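XC6422 protein (PDB 2FUK) is a small lidless alpha/beta-hydrolase that probably acts as a serine hydrolase, its natural substrate not established. Local coordinates at residues M60-L65 / I70-F75. Residues are numbered along the deposited sequence; the frame is centred on the assembly and turned at random.
Sequences MAARAL and ITVVRF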
loop_
_atom_site.group_PDB
_atom_site.type_symbol
_atom_site.label_atom_id
_atom_site.label_comp_id
_atom_site.label_asym_id
_atom_site.label_seq_id
_atom_site.Cartn_x
_atom_site.Cartn_y
_atom_site.Cartn_z
ATOM N N MET A 60 2.059 3.925 -8.995
ATOM C CA MET A 60 1.893 2.734 -8.165
ATOM C C MET A 60 3.215 1.976 -8.141
ATOM O O MET A 60 3.552 1.344 -7.146
ATOM C CB MET A 60 0.779 1.820 -8.679
ATOM C CG MET A 60 0.630 0.537 -7.855
ATOM S SD MET A 60 0.344 0.837 -6.058
ATOM C CE MET A 60 -1.268 0.015 -5.823
ATOM N N ALA A 61 3.963 2.038 -9.240
ATOM C CA ALA A 61 5.255 1.368 -9.282
ATOM C C ALA A 61 6.151 2.086 -8.284
ATOM O O ALA A 61 6.931 1.457 -7.571
ATOM C CB ALA A 61 5.860 1.448 -10.689
ATOM N N ALA A 62 6.026 3.409 -8.234
ATOM C CA ALA A 62 6.830 4.203 -7.317
ATOM C C ALA A 62 6.467 3.867 -5.877
ATOM O O ALA A 62 7.344 3.698 -5.035
ATOM C CB ALA A 62 6.616 5.698 -7.583
ATOM N N ARG A 63 5.170 3.757 -5.607
ATOM C CA ARG A 63 4.692 3.449 -4.266
ATOM C C ARG A 63 5.156 2.069 -3.827
ATOM O O ARG A 63 5.520 1.868 -2.672
ATOM C CB ARG A 63 3.165 3.504 -4.225
ATOM C CG ARG A 63 2.584 3.421 -2.823
ATOM C CD ARG A 63 1.073 3.506 -2.876
ATOM N NE ARG A 63 0.610 4.631 -3.687
ATOM C CZ ARG A 63 -0.659 4.817 -4.033
ATOM N NH1 ARG A 63 -1.582 3.953 -3.630
ATOM N NH2 ARG A 63 -1.005 5.856 -4.785
ATOM N N ALA A 64 5.123 1.118 -4.754
ATOM C CA ALA A 64 5.538 -0.247 -4.472
ATOM C C ALA A 64 6.981 -0.296 -3.977
ATOM O O ALA A 64 7.314 -1.054 -3.067
ATOM C CB ALA A 64 5.384 -1.093 -5.730
ATOM N N LEU A 65 7.838 0.519 -4.584
ATOM C CA LEU A 65 9.245 0.562 -4.202
ATOM C C LEU A 65 9.453 1.346 -2.911
ATOM O O LEU A 65 10.279 0.969 -2.085
ATOM C CB LEU A 65 10.071 1.175 -5.326
ATOM C CG LEU A 65 10.060 0.381 -6.635
ATOM C CD1 LEU A 65 10.812 1.158 -7.709
ATOM C CD2 LEU A 65 10.691 -0.975 -6.414
ATOM N N ILE A 70 12.706 2.173 -0.460
ATOM C CA ILE A 70 13.476 2.767 -1.542
ATOM C C ILE A 70 13.013 4.185 -1.876
ATOM O O ILE A 70 11.817 4.452 -1.936
ATOM C CB ILE A 70 13.372 1.885 -2.814
ATOM C CG1 ILE A 70 14.028 0.526 -2.551
ATOM C CG2 ILE A 70 14.021 2.584 -4.006
ATOM C CD1 ILE A 70 13.780 -0.503 -3.642
ATOM N N THR A 71 13.969 5.092 -2.068
ATOM C CA THR A 71 13.650 6.471 -2.442
ATOM C C THR A 71 13.393 6.430 -3.947
ATOM O O THR A 71 14.174 5.844 -4.701
ATOM C CB THR A 71 14.829 7.426 -2.157
ATOM O OG1 THR A 71 15.112 7.424 -0.753
ATOM C CG2 THR A 71 14.497 8.853 -2.602
ATOM N N VAL A 72 12.308 7.051 -4.390
ATOM C CA VAL A 72 11.977 7.002 -5.805
ATOM C C VAL A 72 11.949 8.347 -6.505
ATOM O O VAL A 72 11.459 9.334 -5.967
ATOM C CB VAL A 72 10.621 6.291 -6.024
ATOM C CG1 VAL A 72 10.683 4.890 -5.443
ATOM C CG2 VAL A 72 9.505 7.067 -5.366
ATOM N N VAL A 73 12.495 8.369 -7.714
ATOM C CA VAL A 73 12.528 9.582 -8.516
ATOM C C VAL A 73 11.698 9.384 -9.774
ATOM O O VAL A 73 11.876 8.400 -10.490
ATOM C CB VAL A 73 13.974 9.935 -8.937
ATOM C CG1 VAL A 73 13.971 11.162 -9.851
ATOM C CG2 VAL A 73 14.821 10.200 -7.704
ATOM N N ARG A 74 10.780 10.312 -10.016
ATOM C CA ARG A 74 9.947 10.290 -11.209
ATOM C C ARG A 74 10.311 11.554 -11.978
ATOM O O ARG A 74 10.822 12.514 -11.394
ATOM C CB ARG A 74 8.461 10.319 -10.840
ATOM C CG ARG A 74 7.958 9.029 -10.215
ATOM C CD ARG A 74 6.507 9.169 -9.783
ATOM N NE ARG A 74 6.371 10.042 -8.620
ATOM C CZ ARG A 74 5.655 11.164 -8.587
ATOM N NH1 ARG A 74 5.603 11.876 -7.470
ATOM N NH2 ARG A 74 4.995 11.580 -9.664
ATOM N N PHE A 75 10.069 11.557 -13.281
ATOM C CA PHE A 75 10.378 12.739 -14.071
ATOM C C PHE A 75 9.670 12.704 -15.412
ATOM O O PHE A 75 9.271 11.641 -15.900
ATOM C CB PHE A 75 11.904 12.868 -14.268
ATOM C CG PHE A 75 12.479 11.928 -15.298
ATOM C CD1 PHE A 75 12.697 12.356 -16.605
ATOM C CD2 PHE A 75 12.824 10.623 -14.953
ATOM C CE1 PHE A 75 13.252 11.500 -17.558
ATOM C CE2 PHE A 75 13.376 9.760 -15.891
ATOM C CZ PHE A 75 13.594 10.198 -17.200
#
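Ala-62 and Leu-65 pack against Ile-70, Val-72 and Arg-74 in a buried helix-on-sheet contact, the second half of a beta-alpha-beta unit of the alpha/beta-hydrolase fold. Strand 38-43 leads into helix 56-66, which returns to strand 71-75, parallel to and beside strand 38-43. The local axes bear this out: helix 60-65 and strand 71-75 run nearly antiparallel at 163°, with a closest approach of 8.1 Å. Both methyls of Val-72 lie near Ala-62 O, CG1 at 3.6 Å, but they reach different side chains. A chi1 of -58° puts CG1 anti to the carbonyl carbon and directs it to Leu-65 CB, 3.8 Å away, while CG2 lies 3.9 Å from Ala-62 CB. Toward the C-terminal end of the strand, Arg-74 offers the aliphatic part of its chain, CD standing 4.1 Å from Ala-62 CB. Its guanidinium is engaged beyond the contact, NH1 in a salt bridge with Asp-27 and NH2 on the carbonyl of Met-53. Where the helix segment ends and the strand segment begins, the side chains of Leu-65 and Ile-70 cross at a slant, with Leu-65 CD2 4.2 Å from Ile-70 CD1, and both also touch Ala-40 of strand 38-43. A backbone hydrogen bond spans the short helix-to-strand connection: Ile-70 N donates to Leu-65 O at 3.2 Å with an N-H...O angle of 152°.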